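Local coordinates for tyrosine-protein phosphatase non-receptor type 18 (PDB 2OC3) that removes phosphate from tyrosine residues of proteins, acting on autophosphorylated tyrosine kinases through its catalytic domain, at residues K169-K181 against R189-D201. Numbering follows the deposited sequence. Where two conformers were deposited one is given.
Sequences KWLNEDIMLRTLK and RSVYQLQYMSWPD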
ATOM      1  N   LYS A 169       2.736 -17.664  10.107  1.00 11.19           N
ATOM      2  CA  LYS A 169       1.772 -18.641   9.550  1.00 14.62           C
ATOM      3  C   LYS A 169       1.675 -18.430   8.036  1.00 17.55           C
ATOM      4  O   LYS A 169       1.398 -17.315   7.587  1.00 13.63           O
ATOM      5  CB  LYS A 169       0.370 -18.439  10.155  1.00 18.24           C
ATOM      6  CG  LYS A 169      -0.763 -19.274   9.519  1.00 25.58           C
ATOM      7  CD  LYS A 169      -2.085 -19.184  10.281  1.00 29.00           C
ATOM      8  N   TRP A 170       1.924 -19.468   7.245  1.00 11.87           N
ATOM      9  CA  TRP A 170       1.591 -19.404   5.837  1.00 10.36           C
ATOM     10  C   TRP A 170       0.100 -19.609   5.629  1.00 12.58           C
ATOM     11  O   TRP A 170      -0.444 -20.657   6.002  1.00 17.80           O
ATOM     12  CB  TRP A 170       2.383 -20.419   5.020  1.00 10.32           C
ATOM     13  CG  TRP A 170       3.832 -20.096   4.927  1.00  9.32           C
ATOM     14  CD1 TRP A 170       4.790 -20.312   5.871  1.00 12.07           C
ATOM     15  CD2 TRP A 170       4.504 -19.458   3.827  1.00 10.78           C
ATOM     16  NE1 TRP A 170       5.996 -19.866   5.428  1.00 12.81           N
ATOM     17  CE2 TRP A 170       5.858 -19.335   4.171  1.00 12.04           C
ATOM     18  CE3 TRP A 170       4.081 -18.998   2.574  1.00 10.31           C
ATOM     19  CZ2 TRP A 170       6.800 -18.753   3.316  1.00 10.30           C
ATOM     20  CZ3 TRP A 170       5.015 -18.438   1.721  1.00 11.22           C
ATOM     21  CH2 TRP A 170       6.357 -18.340   2.082  1.00 10.57           C
ATOM     22  N   LEU A 171      -0.607 -18.617   5.088  1.00 12.40           N
ATOM     23  CA  LEU A 171      -2.049 -18.780   4.829  1.00 11.75           C
ATOM     24  C   LEU A 171      -2.332 -19.637   3.594  1.00 13.52           C
ATOM     25  O   LEU A 171      -3.379 -20.291   3.485  1.00 17.67           O
ATOM     26  CB  LEU A 171      -2.714 -17.401   4.667  1.00 19.71           C
ATOM     27  CG  LEU A 171      -2.502 -16.435   5.841  1.00 27.49           C
ATOM     28  CD1 LEU A 171      -3.347 -15.179   5.611  1.00 28.07           C
ATOM     29  CD2 LEU A 171      -2.830 -17.090   7.202  1.00 26.82           C
ATOM     30  N   ASN A 172      -1.409 -19.562   2.633  1.00 13.51           N
ATOM     31  CA  ASN A 172      -1.397 -20.344   1.399  1.00 10.10           C
ATOM     32  C   ASN A 172       0.040 -20.262   0.837  1.00 11.34           C
ATOM     33  O   ASN A 172       0.909 -19.686   1.499  1.00 10.92           O
ATOM     34  CB  ASN A 172      -2.460 -19.863   0.444  1.00 13.21           C
ATOM     35  CG  ASN A 172      -2.281 -18.425   0.058  1.00 18.44           C
ATOM     36  OD1 ASN A 172      -1.197 -18.028  -0.329  1.00 13.13           O
ATOM     37  ND2 ASN A 172      -3.354 -17.642   0.130  1.00 13.41           N
ATOM     38  N   GLU A 173       0.329 -20.851  -0.318  1.00 13.70           N
ATOM     39  CA  GLU A 173       1.735 -20.915  -0.740  1.00 13.54           C
ATOM     40  C   GLU A 173       2.366 -19.561  -1.042  1.00 10.87           C
ATOM     41  O   GLU A 173       3.605 -19.436  -1.146  1.00 13.08           O
ATOM     42  CB  GLU A 173       1.961 -21.863  -1.936  1.00 18.69           C
ATOM     43  CG  GLU A 173       1.324 -21.447  -3.205  1.00 20.88           C
ATOM     44  CD  GLU A 173       1.671 -22.367  -4.380  1.00 28.99           C
ATOM     45  OE1 GLU A 173       2.794 -22.252  -4.939  1.00 26.71           O
ATOM     46  OE2 GLU A 173       0.812 -23.200  -4.740  1.00 46.52           O
ATOM     47  N   ASP A 174       1.522 -18.526  -1.183  1.00  9.32           N
ATOM     48  CA  ASP A 174       2.003 -17.206  -1.576  1.00  7.99           C
ATOM     49  C   ASP A 174       1.921 -16.138  -0.492  1.00  7.02           C
ATOM     50  O   ASP A 174       2.414 -15.024  -0.726  1.00  9.02           O
ATOM     51  CB  ASP A 174       1.213 -16.725  -2.796  1.00  8.37           C
ATOM     52  CG  ASP A 174       1.427 -17.637  -3.984  1.00 14.67           C
ATOM     53  OD1 ASP A 174       2.592 -17.860  -4.360  1.00 12.74           O
ATOM     54  OD2 ASP A 174       0.440 -18.236  -4.484  1.00 18.01           O
ATOM     55  N   ILE A 175       1.312 -16.424   0.654  1.00  7.10           N
ATOM     56  CA  ILE A 175       1.055 -15.384   1.656  1.00  6.25           C
ATOM     57  C   ILE A 175       1.501 -15.816   3.042  1.00  7.45           C
ATOM     58  O   ILE A 175       1.036 -16.880   3.544  1.00  9.46           O
ATOM     59  CB  ILE A 175      -0.452 -15.035   1.771  1.00 10.05           C
ATOM     60  CG1 ILE A 175      -1.053 -14.676   0.420  1.00  9.44           C
ATOM     61  CG2 ILE A 175      -0.683 -13.902   2.758  1.00 12.05           C
ATOM     62  CD1 ILE A 175      -0.468 -13.554  -0.336  1.00 11.61           C
ATOM     63  N   MET A 176       2.357 -14.998   3.648  1.00  7.45           N
ATOM     64  CA  MET A 176       2.837 -15.141   5.020  0.50  6.72           C
ATOM     65  C   MET A 176       2.073 -14.157   5.907  1.00  9.36           C
ATOM     66  O   MET A 176       1.865 -12.988   5.512  1.00  8.62           O
ATOM     67  CB  MET A 176       4.332 -14.857   5.065  0.50 15.38           C
ATOM     68  CG  MET A 176       4.907 -14.546   6.409  0.50 10.55           C
ATOM     69  SD  MET A 176       4.854 -15.947   7.489  0.50 11.02           S
ATOM     70  CE  MET A 176       6.234 -16.870   6.879  0.50 10.31           C
ATOM     71  N   LEU A 177       1.697 -14.581   7.109  1.00  7.86           N
ATOM     72  CA  LEU A 177       1.111 -13.715   8.146  1.00  6.74           C
ATOM     73  C   LEU A 177       2.018 -13.760   9.346  1.00  7.09           C
ATOM     74  O   LEU A 177       2.192 -14.811   9.948  1.00  8.06           O
ATOM     75  CB  LEU A 177      -0.267 -14.195   8.544  1.00  8.87           C
ATOM     76  CG  LEU A 177      -0.951 -13.434   9.710  1.00  8.32           C
ATOM     77  CD1 LEU A 177      -1.191 -11.977   9.437  1.00 10.07           C
ATOM     78  CD2 LEU A 177      -2.284 -14.085  10.126  1.00 10.79           C
ATOM     79  N   ARG A 178       2.608 -12.616   9.739  1.00  6.00           N
ATOM     80  CA  ARG A 178       3.380 -12.465  10.931  1.00  7.57           C
ATOM     81  C   ARG A 178       2.605 -11.702  11.987  1.00  8.75           C
ATOM     82  O   ARG A 178       2.009 -10.668  11.712  1.00  8.60           O
ATOM     83  CB  ARG A 178       4.699 -11.751  10.654  1.00  9.81           C
ATOM     84  CG  ARG A 178       5.562 -12.399   9.566  1.00  8.87           C
ATOM     85  CD  ARG A 178       6.981 -11.901   9.559  1.00  9.57           C
ATOM     86  NE  ARG A 178       7.792 -12.636   8.574  1.00 10.74           N
ATOM     87  CZ  ARG A 178       7.828 -12.336   7.281  1.00  9.61           C
ATOM     88  NH1 ARG A 178       7.191 -11.296   6.809  1.00 10.02           N
ATOM     89  NH2 ARG A 178       8.541 -13.076   6.426  1.00 17.20           N
ATOM     90  N   THR A 179       2.631 -12.198  13.211  1.00  7.35           N
ATOM     91  CA  THR A 179       2.015 -11.566  14.341  1.00  6.76           C
ATOM     92  C   THR A 179       3.172 -10.950  15.104  1.00  9.45           C
ATOM     93  O   THR A 179       4.092 -11.671  15.569  1.00  8.97           O
ATOM     94  CB  THR A 179       1.308 -12.623  15.224  1.00  7.48           C
ATOM     95  OG1 THR A 179       0.365 -13.349  14.412  1.00  8.07           O
ATOM     96  CG2 THR A 179       0.597 -11.965  16.402  1.00 11.19           C
ATOM     97  N   LEU A 180       3.161  -9.620  15.223  1.00  8.95           N
ATOM     98  CA  LEU A 180       4.246  -8.890  15.808  1.00  7.25           C
ATOM     99  C   LEU A 180       3.773  -8.227  17.088  1.00  8.72           C
ATOM    100  O   LEU A 180       2.607  -7.841  17.196  1.00  9.17           O
ATOM    101  CB  LEU A 180       4.705  -7.776  14.856  1.00  7.85           C
ATOM    102  CG  LEU A 180       5.138  -8.220  13.474  1.00  7.26           C
ATOM    103  CD1 LEU A 180       5.546  -6.996  12.580  1.00 10.70           C
ATOM    104  CD2 LEU A 180       6.324  -9.182  13.594  1.00 11.49           C
ATOM    105  N   LYS A 181       4.706  -8.069  18.022  1.00  9.30           N
ATOM    106  CA  LYS A 181       4.522  -7.233  19.214  1.00  9.48           C
ATOM    107  C   LYS A 181       5.455  -6.062  18.996  1.00  8.61           C
ATOM    108  O   LYS A 181       6.656  -6.272  18.784  1.00 10.76           O
ATOM    109  CB  LYS A 181       4.886  -7.962  20.522  1.00  8.94           C
ATOM    110  CG  LYS A 181       4.905  -7.012  21.735  1.00 12.32           C
ATOM    111  CD  LYS A 181       4.925  -7.737  23.073  1.00 12.84           C
ATOM    112  CE  LYS A 181       6.113  -8.606  23.162  1.00 13.14           C
ATOM    113  NZ  LYS A 181       6.291  -9.140  24.578  1.00 18.54           N
ATOM    114  N   ARG A 189       1.874  -3.041  21.446  1.00  9.14           N
ATOM    115  CA  ARG A 189       0.743  -3.225  20.548  1.00  9.58           C
ATOM    116  C   ARG A 189       0.956  -4.451  19.693  1.00  9.08           C
ATOM    117  O   ARG A 189       2.077  -4.781  19.330  1.00  8.26           O
ATOM    118  CB  ARG A 189       0.565  -2.027  19.581  1.00  9.00           C
ATOM    119  CG  ARG A 189       0.209  -0.758  20.262  1.00 11.42           C
ATOM    120  CD  ARG A 189      -0.046   0.362  19.224  1.00 12.07           C
ATOM    121  NE  ARG A 189      -0.187   1.601  19.916  1.00 14.33           N
ATOM    122  CZ  ARG A 189      -0.207   2.776  19.328  1.00 13.15           C
ATOM    123  NH1 ARG A 189      -0.135   2.838  17.991  1.00 11.86           N
ATOM    124  NH2 ARG A 189      -0.284   3.872  20.072  1.00 14.82           N
ATOM    125  N   SER A 190      -0.155  -5.084  19.307  1.00  7.87           N
ATOM    126  CA  SER A 190      -0.128  -6.094  18.277  1.00  7.49           C
ATOM    127  C   SER A 190      -0.242  -5.435  16.902  1.00  7.02           C
ATOM    128  O   SER A 190      -1.165  -4.683  16.628  1.00  9.97           O
ATOM    129  CB  SER A 190      -1.274  -7.087  18.435  1.00 11.64           C
ATOM    130  OG  SER A 190      -1.126  -7.836  19.623  1.00  9.15           O
ATOM    131  N   VAL A 191       0.661  -5.847  16.018  1.00  7.56           N
ATOM    132  CA  VAL A 191       0.614  -5.430  14.604  1.00  8.36           C
ATOM    133  C   VAL A 191       0.748  -6.701  13.776  1.00  7.95           C
ATOM    134  O   VAL A 191       1.651  -7.517  14.013  1.00  9.31           O
ATOM    135  CB  VAL A 191       1.711  -4.434  14.237  1.00  9.57           C
ATOM    136  CG1 VAL A 191       1.670  -4.112  12.731  1.00 11.01           C
ATOM    137  CG2 VAL A 191       1.520  -3.131  15.077  1.00 12.96           C
ATOM    138  N   TYR A 192      -0.199  -6.906  12.875  1.00  6.89           N
ATOM    139  CA  TYR A 192      -0.147  -8.008  11.927  1.00  7.08           C
ATOM    140  C   TYR A 192       0.455  -7.555  10.628  1.00  8.99           C
ATOM    141  O   TYR A 192       0.064  -6.482  10.131  1.00  8.89           O
ATOM    142  CB  TYR A 192      -1.553  -8.547  11.684  1.00  6.76           C
ATOM    143  CG  TYR A 192      -2.146  -9.247  12.917  1.00  6.70           C
ATOM    144  CD1 TYR A 192      -1.862 -10.579  13.154  1.00  7.63           C
ATOM    145  CD2 TYR A 192      -2.938  -8.586  13.828  1.00  9.11           C
ATOM    146  CE1 TYR A 192      -2.358 -11.251  14.279  1.00  7.98           C
ATOM    147  CE2 TYR A 192      -3.454  -9.249  14.990  1.00  7.97           C
ATOM    148  CZ  TYR A 192      -3.154 -10.590  15.175  1.00 10.29           C
ATOM    149  OH  TYR A 192      -3.643 -11.278  16.297  1.00 12.39           O
ATOM    150  N   GLN A 193       1.353  -8.362  10.076  1.00  6.30           N
ATOM    151  CA  GLN A 193       1.952  -8.090   8.758  1.00  6.42           C
ATOM    152  C   GLN A 193       1.686  -9.234   7.813  1.00  9.20           C
ATOM    153  O   GLN A 193       1.999 -10.400   8.121  1.00  7.60           O
ATOM    154  CB  GLN A 193       3.451  -7.905   8.894  1.00  7.36           C
ATOM    155  CG  GLN A 193       4.181  -7.544   7.581  1.00  6.78           C
ATOM    156  CD  GLN A 193       5.510  -8.237   7.402  1.00 11.36           C
ATOM    157  OE1 GLN A 193       5.784  -9.236   8.057  1.00 13.06           O
ATOM    158  NE2 GLN A 193       6.372  -7.686   6.547  1.00  8.53           N
ATOM    159  N   LEU A 194       1.071  -8.917   6.686  1.00  6.29           N
ATOM    160  CA  LEU A 194       0.851  -9.870   5.651  1.00  4.51           C
ATOM    161  C   LEU A 194       1.842  -9.606   4.550  1.00  6.39           C
ATOM    162  O   LEU A 194       1.976  -8.459   4.151  1.00  6.57           O
ATOM    163  CB  LEU A 194      -0.550  -9.768   5.115  1.00  7.39           C
ATOM    164  CG  LEU A 194      -1.685 -10.270   6.011  1.00  7.13           C
ATOM    165  CD1 LEU A 194      -3.030  -9.509   5.799  1.00 10.06           C
ATOM    166  CD2 LEU A 194      -1.871 -11.751   5.820  1.00 10.57           C
ATOM    167  N   GLN A 195       2.542 -10.634   4.080  1.00  7.47           N
ATOM    168  CA  GLN A 195       3.566 -10.457   3.058  1.00  6.17           C
ATOM    169  C   GLN A 195       3.259 -11.371   1.897  1.00  6.72           C
ATOM    170  O   GLN A 195       3.094 -12.566   2.068  1.00  6.20           O
ATOM    171  CB  GLN A 195       4.973 -10.762   3.593  1.00  6.54           C
ATOM    172  CG  GLN A 195       6.048 -10.380   2.539  1.00  8.92           C
ATOM    173  CD  GLN A 195       7.458 -10.758   2.904  1.00  9.04           C
ATOM    174  OE1 GLN A 195       7.722 -11.302   3.987  1.00  9.17           O
ATOM    175  NE2 GLN A 195       8.390 -10.468   1.982  1.00 10.23           N
ATOM    176  N   TYR A 196       3.134 -10.809   0.712  1.00  6.24           N
ATOM    177  CA  TYR A 196       2.965 -11.543  -0.541  1.00  5.65           C
ATOM    178  C   TYR A 196       4.376 -11.971  -0.960  1.00  7.55           C
ATOM    179  O   TYR A 196       5.298 -11.133  -1.028  1.00  7.52           O
ATOM    180  CB  TYR A 196       2.299 -10.641  -1.615  1.00  8.06           C
ATOM    181  CG  TYR A 196       1.707 -11.445  -2.721  1.00  7.25           C
ATOM    182  CD1 TYR A 196       0.359 -11.688  -2.765  1.00 10.38           C
ATOM    183  CD2 TYR A 196       2.495 -12.026  -3.706  1.00  7.31           C
ATOM    184  CE1 TYR A 196      -0.195 -12.498  -3.757  1.00 12.19           C
ATOM    185  CE2 TYR A 196       1.958 -12.833  -4.684  1.00  9.08           C
ATOM    186  CZ  TYR A 196       0.615 -13.061  -4.707  1.00 10.35           C
ATOM    187  OH  TYR A 196       0.072 -13.902  -5.691  1.00 11.85           O
ATOM    188  N   MET A 197       4.555 -13.286  -1.176  1.00  8.08           N
ATOM    189  CA  MET A 197       5.892 -13.893  -1.194  1.00  8.51           C
ATOM    190  C   MET A 197       6.430 -14.250  -2.574  1.00  8.52           C
ATOM    191  O   MET A 197       7.605 -14.600  -2.662  1.00  8.09           O
ATOM    192  CB  MET A 197       5.906 -15.181  -0.333  1.00  8.80           C
ATOM    193  CG  MET A 197       5.462 -14.947   1.085  1.00 11.71           C
ATOM    194  SD  MET A 197       6.459 -13.799   2.021  1.00 11.80           S
ATOM    195  CE  MET A 197       7.926 -14.840   2.265  1.00 16.14           C
ATOM    196  N   SER A 198       5.611 -14.132  -3.624  1.00  6.60           N
ATOM    197  CA  SER A 198       5.965 -14.621  -4.954  1.00  6.78           C
ATOM    198  C   SER A 198       5.589 -13.700  -6.103  1.00 10.50           C
ATOM    199  O   SER A 198       5.497 -14.137  -7.240  1.00  9.68           O
ATOM    200  CB  SER A 198       5.287 -15.963  -5.155  1.00  9.88           C
ATOM    201  OG  SER A 198       3.885 -15.757  -5.116  1.00 11.68           O
ATOM    202  N   TRP A 199       5.354 -12.416  -5.846  1.00  7.45           N
ATOM    203  CA  TRP A 199       5.027 -11.528  -6.938  1.00  8.83           C
ATOM    204  C   TRP A 199       6.180 -11.483  -7.945  1.00 10.86           C
ATOM    205  O   TRP A 199       7.322 -11.203  -7.575  1.00  9.58           O
ATOM    206  CB  TRP A 199       4.680 -10.133  -6.444  1.00 11.30           C
ATOM    207  CG  TRP A 199       3.887  -9.327  -7.450  1.00 12.91           C
ATOM    208  CD1 TRP A 199       4.302  -8.880  -8.667  1.00 13.98           C
ATOM    209  CD2 TRP A 199       2.565  -8.834  -7.271  1.00 17.34           C
ATOM    210  NE1 TRP A 199       3.309  -8.131  -9.264  1.00 20.68           N
ATOM    211  CE2 TRP A 199       2.229  -8.100  -8.426  1.00 17.48           C
ATOM    212  CE3 TRP A 199       1.623  -8.955  -6.241  1.00 19.31           C
ATOM    213  CZ2 TRP A 199       0.970  -7.482  -8.577  1.00 23.29           C
ATOM    214  CZ3 TRP A 199       0.385  -8.335  -6.377  1.00 23.68           C
ATOM    215  CH2 TRP A 199       0.075  -7.609  -7.541  1.00 17.25           C
ATOM    216  N   PRO A 200       5.887 -11.809  -9.219  1.00 10.34           N
ATOM    217  CA  PRO A 200       7.003 -12.002 -10.157  1.00 13.90           C
ATOM    218  C   PRO A 200       7.738 -10.758 -10.539  1.00 13.72           C
ATOM    219  O   PRO A 200       7.187  -9.661 -10.581  1.00 14.20           O
ATOM    220  CB  PRO A 200       6.330 -12.616 -11.394  1.00 14.33           C
ATOM    221  CG  PRO A 200       4.917 -12.187 -11.315  1.00 16.00           C
ATOM    222  CD  PRO A 200       4.585 -12.148  -9.834  1.00 12.14           C
ATOM    223  N   ASP A 201       9.010 -10.967 -10.875  1.00 23.18           N
ATOM    224  CA  ASP A 201       9.892  -9.882 -11.284  1.00 29.60           C
ATOM    225  C   ASP A 201       9.371  -9.242 -12.577  1.00 22.49           C
ATOM    226  O   ASP A 201       9.432  -8.023 -12.738  1.00 23.73           O
ATOM    227  CB  ASP A 201      11.328 -10.412 -11.453  1.00 32.38           C
TER
HETATM  228  O   HOH W   1      10.183 -12.731   4.236  1.00 31.21           O
HETATM  229  O   HOH W   2       1.032  -9.339  19.239  1.00 15.76           O
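R178 lies across the pair of antiparallel strands from Q193 and Q195 and ties both amides to one guanidinium group. Its NH1 donates to Q193 OE1 at 2.8 Å and to Q195 OE1 at 2.9 Å, while R178 NH2 adds a longer bond to Q195 OE1 (3.1 Å), so two nitrogens grip a single oxygen. Both acceptors sit at the edge of the guanidinium, close to its plane, although the amide planes are turned from it by 41° and 46°. With CG beside the backbone N (chi1 -55°) and the chain extended from there to NE, the arginine reaches along Q193. W149 makes a cation-pi contact with R178, E168 forms a salt bridge with NE, and a water that donates to Q195 OE1 is held only weakly by R178 NH2. An alanine in place of R178 would probably leave both glutamine oxygens without their charged donor and E168 without its mate.

Backbone bonds pair M176 with Q195, R178 with Q193 and L180 with V191. On the other face the part around L171, I175, L177 and L194 is apolar and close-packed: L194 CD2 meets L171 CD1 and L177 CD1, each at 3.7 Å, with L171 and L194 packed against helix 209-222. T179 CG2 lies alongside the Y192 ring. The solvent side is at exposed S190 and partly exposed K181, where a water links L180 O to S190 OG.

At the opposite end, M197 CG approaches the W170 ring obliquely (3.6 Å from CZ3), and its sulfur makes a Met-aromatic contact. S198 OG donates to D174 OD1 at 2.6 Å from above the carboxylate plane; H210 holds OD2. Beyond S198 the chain runs to D201, a probable substrate-binding residue of the WPD loop. Charge and amides thus join the strands at R178, Q193 and Q195, and hydrocarbon at the leucine cluster, while the D174–S198 bond ties the hairpin to the start of this catalytic loop.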